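Local structure of S3-RNase (Pyrus pyrifolia, 1IQQ) at residues 48-53 / 84-89; 140-145 / 167-172. The protein cleaves RNA as a T2-family ribonuclease of the pear pistil and is responsible for gametophytic self-incompatibility, the rejection of self pollen. All coordinates share one frame; numbering follows the deposited sequence.

How the contacts relate
Contact 1 (48-53 / 84-89) and contact 2 (140-145 / 167-172) follow one another along a single RNase T2 chain. Their centres lie about 26 Å apart and their nearest atoms about 11 Å, so neither touches the other. Contact 1 is at the surface, its centre about 19 Å from that of the chain, and its helical half carries the active-site residues Glu84, Lys87 and His88. Contact 2 is buried, its centre about 11 Å from that of the chain, in the packing of helix 135-143 on the sheet. Yet the Ile167 side chain is about 10 Å from that of the catalytic His33 and about 8 Å from that of Gln9, a probable RNA-binding residue.

Contact 1: 48-53 / 84-89; sequences CPIKNI and EWMKHG
Bent at both chi2 (-52°) and chi3 (-73°), the side chain of Met86 folds its thioether end over to Ile50, whose CG1 lies between its own backbone N and carbonyl carbon (chi1 62°) while CG2 is left pointing at the methionine. Ile50 CG2 meets Met86 CE at 4.0 Å and the SD of the same residue at 4.1 Å, an ordinary van der Waals touch between two surface residues. No direct hydrogen bond joins the segments; two waters do the polar work. The first donates to Cys48 O at 2.7 Å and to Met86 O at 2.9 Å, joining a loop carbonyl to a helix carbonyl that also accepts from Ser90 OG. The second lies in the plane of the Trp85 indole at its edge, where it accepts from NE1 of Trp85 at 2.9 Å and donates to Asn52 O. Trp85 is largely buried, and the water gives its indole N-H an acceptor. Asn52 OD1 comes obliquely to 4.4 Å from Trp85 CZ2, without a hydrogen bond. This helix of the T2 fold carries the active-site residues Glu84, Lys87 and His88, and here docks against the loop between strand 30-38 and helix 58-67. The helix widens into a pi-type turn at 85-89, with Glu84 O accepting from both His88 N (3.0 Å) and Gly89 N (3.1 Å). The CB atoms of Lys87 and His88 point away from the loop, so the contact lies behind these catalytic groups. Further ties include the Cys48-Cys91 disulfide just past the helix and the hydrogen bond of Asn52 ND2 to Asp97 O.

Contact 2: 140-145 / 167-172; sequences NAIRNG and ITLCSD
Ile142 sends two branches from helix 135-143 to two residues of strand 161-171, and they pack unequally. The tight one is CG2, which lies anti to its backbone N (CG1 at chi1 -59°) and comes within 3.5 Å of Leu169 CD2, closer than usual for two carbons; the two side chains pass at a slant. The easier fit is with Ile167, approached tip to tip: Ile142 CD1 and Ile167 CD1 are 4.0 Å apart, and Ile142 CG1 stands equally far from that same Ile167 methyl. Ile167 extends fully to get there, chi2 being 175°. All three residues are buried, and the two segments bury 127 Å² between them, both sides summed, nearly all of it on these residues. The arrangement is helix-on-sheet packing within the alpha+beta fold of the T2 family: strand 161-171 runs antiparallel to 3-10, and helix 135-143 lies over one of its sides. Across the strand, Thr168 turns its CB away from the helix and its OG1 hydrogen-bonds Thr7 OG1 of strand 3-10. Helix 117-123 fills in beside the isoleucines, with Ile120 and Leu121 on Ile142 and Val117 on Ile167. The far, solvent side of segment 140-145, with Asn140 and Asn144, is exposed, while partly exposed Arg143 points its CB away from the strand and gives NE to Asn148 O.

Contact 1: 48-53 / 84-89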
ATOM      1  N   CYS A  48      -1.289   9.415 -17.121  1.00 15.05           N
ATOM      2  CA  CYS A  48      -2.320  10.233 -17.715  1.00 15.50           C
ATOM      3  C   CYS A  48      -1.771  11.657 -17.948  1.00 15.68           C
ATOM      4  O   CYS A  48      -0.911  12.140 -17.196  1.00 15.89           O
ATOM      5  CB  CYS A  48      -3.518  10.308 -16.742  1.00 10.76           C
ATOM      6  SG  CYS A  48      -4.281   8.661 -16.538  1.00 14.84           S
ATOM      7  N   PRO A  49      -2.290  12.359 -18.960  1.00 15.45           N
ATOM      8  CA  PRO A  49      -1.794  13.731 -19.221  1.00 14.27           C
ATOM      9  C   PRO A  49      -2.008  14.614 -17.994  1.00 14.84           C
ATOM     10  O   PRO A  49      -3.125  14.727 -17.456  1.00 15.52           O
ATOM     11  CB  PRO A  49      -2.648  14.230 -20.379  1.00 13.96           C
ATOM     12  CG  PRO A  49      -3.136  12.940 -21.051  1.00 17.45           C
ATOM     13  CD  PRO A  49      -3.403  12.017 -19.862  1.00 17.40           C
ATOM     14  N   ILE A  50      -0.963  15.319 -17.600  1.00 12.12           N
ATOM     15  CA  ILE A  50      -1.074  16.185 -16.410  1.00 11.12           C
ATOM     16  C   ILE A  50      -1.851  17.469 -16.657  1.00 12.25           C
ATOM     17  O   ILE A  50      -2.103  17.834 -17.814  1.00 13.81           O
ATOM     18  CB  ILE A  50       0.344  16.540 -15.907  1.00  9.88           C
ATOM     19  CG1 ILE A  50       1.113  17.343 -16.997  1.00 14.12           C
ATOM     20  CG2 ILE A  50       1.072  15.288 -15.615  1.00 13.24           C
ATOM     21  CD1 ILE A  50       2.296  18.124 -16.490  1.00 12.27           C
ATOM     22  N   LYS A  51      -2.284  18.128 -15.577  1.00 11.32           N
ATOM     23  CA  LYS A  51      -2.997  19.412 -15.660  1.00 10.40           C
ATOM     24  C   LYS A  51      -2.253  20.554 -14.994  1.00 11.82           C
ATOM     25  O   LYS A  51      -2.718  21.689 -15.059  1.00 11.71           O
ATOM     26  CB  LYS A  51      -4.349  19.265 -14.903  1.00 14.61           C
ATOM     27  CG  LYS A  51      -5.366  18.414 -15.563  1.00 18.39           C
ATOM     28  CD  LYS A  51      -4.820  17.068 -15.840  1.00 23.09           C
ATOM     29  CE  LYS A  51      -5.839  15.990 -15.644  1.00 27.91           C
ATOM     30  NZ  LYS A  51      -6.997  16.245 -16.472  1.00 22.58           N
ATOM     31  N   ASN A  52      -1.087  20.258 -14.374  1.00  7.67           N
ATOM     32  CA  ASN A  52      -0.355  21.272 -13.645  1.00  8.92           C
ATOM     33  C   ASN A  52       1.029  20.680 -13.306  1.00  7.30           C
ATOM     34  O   ASN A  52       1.224  19.459 -13.446  1.00  9.91           O
ATOM     35  CB  ASN A  52      -1.156  21.758 -12.376  1.00  8.97           C
ATOM     36  CG  ASN A  52      -1.775  20.631 -11.604  1.00 11.17           C
ATOM     37  OD1 ASN A  52      -1.152  19.559 -11.381  1.00 11.55           O
ATOM     38  ND2 ASN A  52      -3.009  20.841 -11.205  1.00 11.33           N
ATOM     39  N   ILE A  53       1.936  21.543 -12.949  1.00  8.85           N
ATOM     40  CA  ILE A  53       3.304  21.159 -12.591  1.00  8.86           C
ATOM     41  C   ILE A  53       3.572  21.916 -11.292  1.00 10.30           C
ATOM     42  O   ILE A  53       3.413  23.151 -11.205  1.00 11.86           O
ATOM     43  CB  ILE A  53       4.275  21.637 -13.622  1.00  8.39           C
ATOM     44  CG1 ILE A  53       3.951  20.982 -14.942  1.00  7.83           C
ATOM     45  CG2 ILE A  53       5.712  21.134 -13.282  1.00  9.75           C
ATOM     46  CD1 ILE A  53       4.944  21.327 -16.120  1.00  7.88           C
ATOM     47  N   GLU A  84       5.821   7.971  -8.829  1.00  8.32           N
ATOM     48  CA  GLU A  84       4.487   7.591  -8.317  1.00  8.76           C
ATOM     49  C   GLU A  84       3.464   8.603  -8.756  1.00  7.51           C
ATOM     50  O   GLU A  84       2.340   8.232  -9.126  1.00  9.64           O
ATOM     51  CB  GLU A  84       4.515   7.518  -6.765  1.00  8.82           C
ATOM     52  CG  GLU A  84       5.511   6.394  -6.253  1.00  8.61           C
ATOM     53  CD  GLU A  84       5.121   4.985  -6.649  1.00 12.27           C
ATOM     54  OE1 GLU A  84       3.936   4.661  -6.981  1.00 10.23           O
ATOM     55  OE2 GLU A  84       6.063   4.150  -6.614  1.00 13.21           O
ATOM     56  N   TRP A  85       3.828   9.872  -8.705  1.00  8.56           N
ATOM     57  CA  TRP A  85       2.913  10.880  -9.185  1.00  8.69           C
ATOM     58  C   TRP A  85       2.699  10.726 -10.691  1.00  8.43           C
ATOM     59  O   TRP A  85       1.580  10.764 -11.176  1.00  8.92           O
ATOM     60  CB  TRP A  85       3.437  12.276  -8.847  1.00  8.46           C
ATOM     61  CG  TRP A  85       2.798  13.348  -9.689  1.00  9.32           C
ATOM     62  CD1 TRP A  85       3.423  14.098 -10.654  1.00  8.51           C
ATOM     63  CD2 TRP A  85       1.435  13.736  -9.679  1.00  9.44           C
ATOM     64  NE1 TRP A  85       2.503  14.939 -11.260  1.00  8.74           N
ATOM     65  CE2 TRP A  85       1.277  14.730 -10.658  1.00  8.85           C
ATOM     66  CE3 TRP A  85       0.321  13.340  -8.918  1.00  8.32           C
ATOM     67  CZ2 TRP A  85       0.048  15.334 -10.917  1.00  8.80           C
ATOM     68  CZ3 TRP A  85      -0.878  13.926  -9.157  1.00  8.87           C
ATOM     69  CH2 TRP A  85      -1.018  14.932 -10.173  1.00  8.94           C
ATOM     70  N   MET A  86       3.785  10.671 -11.449  1.00  7.07           N
ATOM     71  CA  MET A  86       3.582  10.607 -12.900  1.00  8.44           C
ATOM     72  C   MET A  86       2.838   9.390 -13.393  1.00  9.31           C
ATOM     73  O   MET A  86       2.000   9.493 -14.336  1.00 10.38           O
ATOM     74  CB  MET A  86       4.931  10.743 -13.624  1.00 10.53           C
ATOM     75  CG  MET A  86       5.525  12.170 -13.566  1.00 13.02           C
ATOM     76  SD  MET A  86       4.426  13.431 -14.089  1.00 16.32           S
ATOM     77  CE  MET A  86       4.437  13.117 -15.893  1.00 13.97           C
ATOM     78  N   LYS A  87       3.149   8.228 -12.819  1.00  9.29           N
ATOM     79  CA  LYS A  87       2.480   7.010 -13.271  1.00  8.79           C
ATOM     80  C   LYS A  87       1.086   6.807 -12.740  1.00 11.69           C
ATOM     81  O   LYS A  87       0.192   6.364 -13.462  1.00 12.50           O
ATOM     82  CB  LYS A  87       3.285   5.782 -12.903  1.00 11.77           C
ATOM     83  CG  LYS A  87       2.720   4.518 -13.481  1.00 21.45           C
ATOM     84  CD  LYS A  87       3.649   3.308 -13.245  1.00 24.05           C
ATOM     85  CE  LYS A  87       2.891   2.064 -13.656  1.00 24.41           C
ATOM     86  NZ  LYS A  87       3.447   0.757 -13.174  1.00 36.17           N
ATOM     87  N   HIS A  88       0.891   7.134 -11.471  1.00  8.17           N
ATOM     88  CA  HIS A  88      -0.445   6.893 -10.851  1.00  8.56           C
ATOM     89  C   HIS A  88      -1.259   8.121 -10.428  1.00  7.59           C
ATOM     90  O   HIS A  88      -2.420   8.233 -10.822  1.00  8.21           O
ATOM     91  CB  HIS A  88      -0.195   5.985  -9.637  1.00  8.18           C
ATOM     92  CG  HIS A  88       0.381   4.662 -10.017  1.00  9.25           C
ATOM     93  ND1 HIS A  88      -0.358   3.733 -10.692  1.00 12.07           N
ATOM     94  CD2 HIS A  88       1.601   4.102  -9.782  1.00 13.38           C
ATOM     95  CE1 HIS A  88       0.366   2.640 -10.855  1.00 18.88           C
ATOM     96  NE2 HIS A  88       1.555   2.834 -10.310  1.00 14.25           N
ATOM     97  N   GLY A  89      -0.663   9.027  -9.633  1.00  8.02           N
ATOM     98  CA  GLY A  89      -1.378  10.206  -9.128  1.00  7.94           C
ATOM     99  C   GLY A  89      -2.021  10.998 -10.250  1.00  9.80           C
ATOM    100  O   GLY A  89      -3.132  11.533 -10.115  1.00 10.76           O
TER
HETATM  101  O   HOH W   1       1.601  11.367 -16.516  1.00 16.87           O
HETATM  102  O   HOH W   2       3.006  17.232 -12.997  1.00  9.54           O

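Contact 2: 140-145 / 167-172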
ATOM      1  N   ASN A 140      -9.887 -10.622   8.886  1.00  5.38           N
ATOM      2  CA  ASN A 140     -10.907 -10.117   9.842  1.00  5.81           C
ATOM      3  C   ASN A 140     -10.387  -8.844  10.479  1.00  6.50           C
ATOM      4  O   ASN A 140     -11.166  -7.881  10.625  1.00  7.15           O
ATOM      5  CB  ASN A 140     -11.178 -11.075  11.007  1.00  7.60           C
ATOM      6  CG  ASN A 140     -12.044 -12.240  10.655  1.00  8.33           C
ATOM      7  OD1 ASN A 140     -12.735 -12.228   9.675  1.00 10.04           O
ATOM      8  ND2 ASN A 140     -12.005 -13.280  11.545  1.00  9.48           N
ATOM      9  N   ALA A 141      -9.117  -8.782  10.842  1.00  6.91           N
ATOM     10  CA  ALA A 141      -8.554  -7.586  11.474  1.00  6.31           C
ATOM     11  C   ALA A 141      -8.651  -6.385  10.541  1.00  5.03           C
ATOM     12  O   ALA A 141      -9.051  -5.251  10.987  1.00  6.15           O
ATOM     13  CB  ALA A 141      -7.085  -7.838  11.844  1.00  5.48           C
ATOM     14  N   ILE A 142      -8.285  -6.547   9.286  1.00  5.10           N
ATOM     15  CA  ILE A 142      -8.378  -5.415   8.380  1.00  5.69           C
ATOM     16  C   ILE A 142      -9.830  -5.004   8.140  1.00  6.48           C
ATOM     17  O   ILE A 142     -10.159  -3.830   8.188  1.00  6.23           O
ATOM     18  CB  ILE A 142      -7.679  -5.749   7.015  1.00  6.94           C
ATOM     19  CG1 ILE A 142      -6.215  -6.087   7.242  1.00  7.78           C
ATOM     20  CG2 ILE A 142      -7.802  -4.550   6.059  1.00  6.95           C
ATOM     21  CD1 ILE A 142      -5.387  -4.901   7.873  1.00  8.34           C
ATOM     22  N   ARG A 143     -10.721  -5.955   7.934  1.00  6.70           N
ATOM     23  CA  ARG A 143     -12.156  -5.607   7.665  1.00  6.71           C
ATOM     24  C   ARG A 143     -12.714  -4.850   8.874  1.00  6.24           C
ATOM     25  O   ARG A 143     -13.516  -3.934   8.670  1.00  5.75           O
ATOM     26  CB  ARG A 143     -12.977  -6.883   7.425  1.00  6.45           C
ATOM     27  CG  ARG A 143     -12.632  -7.534   6.051  1.00  7.58           C
ATOM     28  CD  ARG A 143     -13.419  -8.815   5.964  1.00 12.04           C
ATOM     29  NE  ARG A 143     -14.796  -8.494   5.655  1.00 12.22           N
ATOM     30  CZ  ARG A 143     -15.793  -9.379   5.764  1.00 14.44           C
ATOM     31  NH1 ARG A 143     -15.557 -10.614   6.220  1.00 13.98           N
ATOM     32  NH2 ARG A 143     -16.991  -9.025   5.315  1.00 12.17           N
ATOM     33  N   ASN A 144     -12.248  -5.156  10.068  1.00  6.39           N
ATOM     34  CA  ASN A 144     -12.752  -4.442  11.276  1.00  5.89           C
ATOM     35  C   ASN A 144     -12.289  -3.003  11.342  1.00  7.93           C
ATOM     36  O   ASN A 144     -12.871  -2.237  12.172  1.00 10.73           O
ATOM     37  CB  ASN A 144     -12.366  -5.168  12.607  1.00  8.50           C
ATOM     38  CG  ASN A 144     -13.433  -5.054  13.691  1.00  9.06           C
ATOM     39  OD1 ASN A 144     -14.624  -5.049  13.371  1.00 10.59           O
ATOM     40  ND2 ASN A 144     -13.037  -5.080  14.955  1.00  8.90           N
ATOM     41  N   GLY A 145     -11.259  -2.632  10.565  1.00  8.63           N
ATOM     42  CA  GLY A 145     -10.817  -1.254  10.554  1.00  8.20           C
ATOM     43  C   GLY A 145     -11.128  -0.619   9.229  1.00  8.66           C
ATOM     44  O   GLY A 145     -10.664   0.493   8.959  1.00 10.61           O
ATOM     45  N   ILE A 167      -0.789  -5.172   1.930  1.00  5.11           N
ATOM     46  CA  ILE A 167      -2.250  -5.153   2.192  1.00  5.43           C
ATOM     47  C   ILE A 167      -2.784  -3.923   1.494  1.00  6.28           C
ATOM     48  O   ILE A 167      -2.238  -2.818   1.654  1.00  5.86           O
ATOM     49  CB  ILE A 167      -2.579  -5.126   3.679  1.00  4.32           C
ATOM     50  CG1 ILE A 167      -2.315  -6.518   4.281  1.00  6.03           C
ATOM     51  CG2 ILE A 167      -4.088  -4.804   3.869  1.00  6.71           C
ATOM     52  CD1 ILE A 167      -2.494  -6.646   5.819  1.00  6.97           C
ATOM     53  N   THR A 168      -3.834  -4.091   0.668  1.00  5.15           N
ATOM     54  CA  THR A 168      -4.441  -3.020  -0.056  1.00  4.30           C
ATOM     55  C   THR A 168      -5.848  -2.796   0.427  1.00  4.96           C
ATOM     56  O   THR A 168      -6.638  -3.754   0.595  1.00  6.51           O
ATOM     57  CB  THR A 168      -4.534  -3.404  -1.551  1.00  6.71           C
ATOM     58  OG1 THR A 168      -3.203  -3.545  -2.069  1.00  7.44           O
ATOM     59  CG2 THR A 168      -5.340  -2.331  -2.373  1.00  4.66           C
ATOM     60  N   LEU A 169      -6.195  -1.534   0.697  1.00  6.09           N
ATOM     61  CA  LEU A 169      -7.552  -1.112   1.056  1.00  5.27           C
ATOM     62  C   LEU A 169      -8.106  -0.426  -0.189  1.00  5.55           C
ATOM     63  O   LEU A 169      -7.459   0.473  -0.734  1.00  5.90           O
ATOM     64  CB  LEU A 169      -7.531  -0.098   2.231  1.00  4.86           C
ATOM     65  CG  LEU A 169      -6.677  -0.537   3.378  1.00  5.54           C
ATOM     66  CD1 LEU A 169      -6.839   0.511   4.479  1.00  9.25           C
ATOM     67  CD2 LEU A 169      -7.151  -1.873   3.928  1.00  9.26           C
ATOM     68  N   CYS A 170      -9.283  -0.820  -0.671  1.00  6.61           N
ATOM     69  CA  CYS A 170      -9.864  -0.231  -1.872  1.00  6.06           C
ATOM     70  C   CYS A 170     -10.982   0.726  -1.503  1.00  7.41           C
ATOM     71  O   CYS A 170     -11.669   0.550  -0.454  1.00  7.51           O
ATOM     72  CB  CYS A 170     -10.403  -1.336  -2.798  1.00  6.47           C
ATOM     73  SG  CYS A 170      -9.029  -2.346  -3.416  1.00  7.45           S
ATOM     74  N   SER A 171     -11.155   1.783  -2.310  1.00  8.10           N
ATOM     75  CA  SER A 171     -12.212   2.772  -2.046  1.00  4.89           C
ATOM     76  C   SER A 171     -12.833   3.199  -3.303  1.00  8.46           C
ATOM     77  O   SER A 171     -12.314   2.873  -4.404  1.00  7.95           O
ATOM     78  CB  SER A 171     -11.625   3.959  -1.238  1.00  9.24           C
ATOM     79  OG  SER A 171     -10.497   4.558  -1.892  1.00 10.28           O
ATOM     80  N   ASP A 172     -13.993   3.841  -3.181  1.00  7.46           N
ATOM     81  CA  ASP A 172     -14.719   4.303  -4.335  1.00  8.44           C
ATOM     82  C   ASP A 172     -14.067   5.444  -5.091  1.00 10.90           C
ATOM     83  O   ASP A 172     -13.014   5.908  -4.730  1.00  9.81           O
ATOM     84  CB  ASP A 172     -16.218   4.562  -3.924  1.00  9.03           C
ATOM     85  CG  ASP A 172     -16.414   5.748  -3.057  1.00 12.38           C
ATOM     86  OD1 ASP A 172     -15.543   6.618  -2.951  1.00 12.17           O
ATOM     87  OD2 ASP A 172     -17.555   5.842  -2.466  1.00 11.73           O
TER